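Long-range contact in segregation and condensation protein A (Bacillus subtilis, PDB 5H66), which probably serves as the kleisin subunit of the bacterial SMC-ScpAB condensin complex, which takes part in chromosome condensation and segregation: residues 53-61 against 67-75. Numbering follows the deposited sequence.
Sequences MKNQLVLIE and SDIYITGSE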
# COMPACT_ATOMS: atom_id res chain seq x y z
N MET C 53 -25.91 0.56 -10.38
CA MET C 53 -25.50 1.95 -10.59
C MET C 53 -24.60 2.08 -11.81
O MET C 53 -24.72 3.04 -12.58
CB MET C 53 -24.79 2.48 -9.34
CG MET C 53 -25.67 2.59 -8.12
SD MET C 53 -24.77 2.84 -6.57
CE MET C 53 -24.23 4.54 -6.77
N LYS C 54 -23.68 1.12 -12.00
CA LYS C 54 -22.76 1.19 -13.13
C LYS C 54 -23.47 0.97 -14.46
O LYS C 54 -23.04 1.50 -15.49
CB LYS C 54 -21.64 0.17 -12.95
CG LYS C 54 -20.55 0.24 -14.00
CD LYS C 54 -19.75 -1.05 -14.06
CE LYS C 54 -18.86 -1.09 -15.29
NZ LYS C 54 -18.01 -2.31 -15.33
N ASN C 55 -24.55 0.19 -14.46
CA ASN C 55 -25.33 -0.05 -15.67
C ASN C 55 -26.47 0.95 -15.84
O ASN C 55 -27.37 0.71 -16.65
CB ASN C 55 -25.88 -1.48 -15.66
CG ASN C 55 -24.77 -2.51 -15.70
OD1 ASN C 55 -23.66 -2.24 -16.16
ND2 ASN C 55 -25.07 -3.72 -15.22
N GLN C 56 -26.45 2.05 -15.08
CA GLN C 56 -27.40 3.16 -15.26
C GLN C 56 -28.85 2.69 -15.14
O GLN C 56 -29.73 3.17 -15.85
CB GLN C 56 -27.16 3.87 -16.59
CG GLN C 56 -25.70 4.19 -16.89
CD GLN C 56 -25.39 5.68 -16.80
OE1 GLN C 56 -25.82 6.37 -15.87
NE2 GLN C 56 -24.64 6.19 -17.78
N LEU C 57 -29.10 1.73 -14.25
CA LEU C 57 -30.44 1.21 -14.03
C LEU C 57 -31.05 1.64 -12.71
O LEU C 57 -32.26 1.43 -12.51
CB LEU C 57 -30.43 -0.33 -14.09
CG LEU C 57 -29.91 -1.01 -15.36
CD1 LEU C 57 -29.89 -2.52 -15.18
CD2 LEU C 57 -30.74 -0.63 -16.57
N VAL C 58 -30.27 2.21 -11.80
CA VAL C 58 -30.75 2.57 -10.47
C VAL C 58 -30.19 3.94 -10.10
O VAL C 58 -29.04 4.26 -10.44
CB VAL C 58 -30.35 1.50 -9.43
CG1 VAL C 58 -30.50 2.04 -8.01
CG2 VAL C 58 -31.17 0.24 -9.61
N LEU C 59 -31.00 4.76 -9.43
CA LEU C 59 -30.55 6.02 -8.86
C LEU C 59 -30.39 5.86 -7.36
O LEU C 59 -31.25 5.28 -6.69
CB LEU C 59 -31.53 7.15 -9.18
CG LEU C 59 -31.62 8.35 -8.22
CD1 LEU C 59 -30.33 9.16 -8.17
CD2 LEU C 59 -32.80 9.25 -8.60
N ILE C 60 -29.29 6.39 -6.83
CA ILE C 60 -28.92 6.24 -5.43
C ILE C 60 -28.80 7.62 -4.80
O ILE C 60 -28.30 8.56 -5.44
CB ILE C 60 -27.61 5.45 -5.28
CG1 ILE C 60 -27.82 4.02 -5.76
CG2 ILE C 60 -27.12 5.46 -3.83
CD1 ILE C 60 -28.76 3.25 -4.91
N GLU C 61 -29.25 7.74 -3.56
CA GLU C 61 -29.08 8.96 -2.77
C GLU C 61 -28.62 8.59 -1.37
O GLU C 61 -29.20 7.70 -0.74
CB GLU C 61 -30.38 9.78 -2.71
CG GLU C 61 -30.87 10.26 -4.06
CD GLU C 61 -31.94 11.34 -3.94
OE1 GLU C 61 -33.09 11.00 -3.58
OE2 GLU C 61 -31.62 12.52 -4.19
N SER C 67 -25.14 6.99 6.40
CA SER C 67 -26.55 7.33 6.48
C SER C 67 -27.36 6.37 5.61
O SER C 67 -26.81 5.60 4.82
CB SER C 67 -26.78 8.78 6.05
OG SER C 67 -26.65 8.94 4.65
N ASP C 68 -28.68 6.41 5.77
CA ASP C 68 -29.54 5.52 5.01
C ASP C 68 -29.39 5.77 3.51
O ASP C 68 -29.14 6.90 3.07
CB ASP C 68 -30.99 5.68 5.45
CG ASP C 68 -31.29 4.96 6.75
OD1 ASP C 68 -30.85 5.44 7.82
OD2 ASP C 68 -31.96 3.91 6.72
N ILE C 69 -29.53 4.71 2.73
CA ILE C 69 -29.37 4.74 1.28
C ILE C 69 -30.72 4.47 0.64
O ILE C 69 -31.38 3.48 0.97
CB ILE C 69 -28.32 3.71 0.81
CG1 ILE C 69 -26.97 3.98 1.47
CG2 ILE C 69 -28.21 3.72 -0.71
CD1 ILE C 69 -26.13 2.74 1.67
N TYR C 70 -31.13 5.35 -0.28
CA TYR C 70 -32.42 5.24 -0.95
C TYR C 70 -32.20 4.89 -2.41
O TYR C 70 -31.37 5.50 -3.09
CB TYR C 70 -33.22 6.53 -0.79
CG TYR C 70 -33.51 6.85 0.66
CD1 TYR C 70 -34.39 6.08 1.40
CD2 TYR C 70 -32.87 7.91 1.31
CE1 TYR C 70 -34.65 6.35 2.73
CE2 TYR C 70 -33.12 8.19 2.64
CZ TYR C 70 -34.01 7.41 3.35
OH TYR C 70 -34.26 7.68 4.68
N ILE C 71 -32.96 3.90 -2.89
CA ILE C 71 -32.80 3.32 -4.21
C ILE C 71 -34.02 3.65 -5.05
O ILE C 71 -35.16 3.56 -4.57
CB ILE C 71 -32.59 1.79 -4.10
CG1 ILE C 71 -31.24 1.47 -3.46
CG2 ILE C 71 -32.72 1.12 -5.46
CD1 ILE C 71 -31.33 0.62 -2.23
N THR C 72 -33.79 4.02 -6.31
CA THR C 72 -34.87 4.32 -7.24
C THR C 72 -34.50 3.82 -8.63
O THR C 72 -33.36 4.01 -9.08
CB THR C 72 -35.17 5.83 -7.29
OG1 THR C 72 -35.63 6.26 -6.00
CG2 THR C 72 -36.23 6.14 -8.33
N GLY C 73 -35.45 3.17 -9.30
CA GLY C 73 -35.23 2.73 -10.66
C GLY C 73 -35.10 3.90 -11.62
O GLY C 73 -35.50 5.03 -11.34
N SER C 74 -34.52 3.61 -12.78
CA SER C 74 -34.21 4.64 -13.77
C SER C 74 -35.13 4.63 -14.99
O SER C 74 -35.45 5.69 -15.52
CB SER C 74 -32.76 4.50 -14.24
OG SER C 74 -32.35 5.65 -14.96
N GLU C 75 -35.54 3.45 -15.45
CA GLU C 75 -36.39 3.30 -16.64
C GLU C 75 -35.72 3.87 -17.89
O GLU C 75 -34.58 4.35 -17.86
CB GLU C 75 -37.75 3.97 -16.41
CG GLU C 75 -38.89 3.39 -17.24
CD GLU C 75 -40.02 4.38 -17.44
OE1 GLU C 75 -39.77 5.60 -17.37
OE2 GLU C 75 -41.17 3.94 -17.68
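Strands 58-61 and 69-73 pair as the two arms of an antiparallel beta hairpin, which follows helix 39-54 near the end of the chain. L59 and T72 form one hydrogen-bonded pair. L59 N gives a nearly straight bond to T72 O (176° at the hydrogen); its 2.5 Å is unusually short for N to O, so the exact length is doubtful. T72 N returns a more bent one to L59 O (2.9 Å). E61 and Y70 form the next such pair, with E61 N to Y70 O and Y70 N to E61 O both at 3.1 Å. Beyond G73 the pairing fades: S74 N reaches L57 O at 3.2 Å, in a weak bond bent to 129° at the hydrogen.

The side chains of V58, I60 and I71 share one face of the hairpin. With chi1 at 165°, V58 swings CG1 away from its own backbone N, and there it meets I71 CG2 at 3.5 Å, the two side chains crossing at a slant. I60 and I71 run next to each other in the same direction, and I60 CD1 is pressed against I71 CG1 at a tight 3.4 Å. The CG2 branch of I60 turns to I69 CG2 at 3.7 Å. This apolar face looks into the domain: I60 packs on V49 of helix 39-54, and V58 and I71 both touch L21 of helix 11-23.

Helices covered by a small antiparallel sheet in this way fit a winged-helix domain, as found at the C-terminal end of kleisins, with the hairpin as its wing. Strand 28-29 adds to the sheet on the far side of 69-73. The opposite face carries L59, E61, Y70 and T72, and is more open to solvent. There the Y70 ring makes a cation-pi contact with R27. Q56, with positive phi, closes a Schellman motif at the end of helix 39-54, from which the chain turns into strand 58-61.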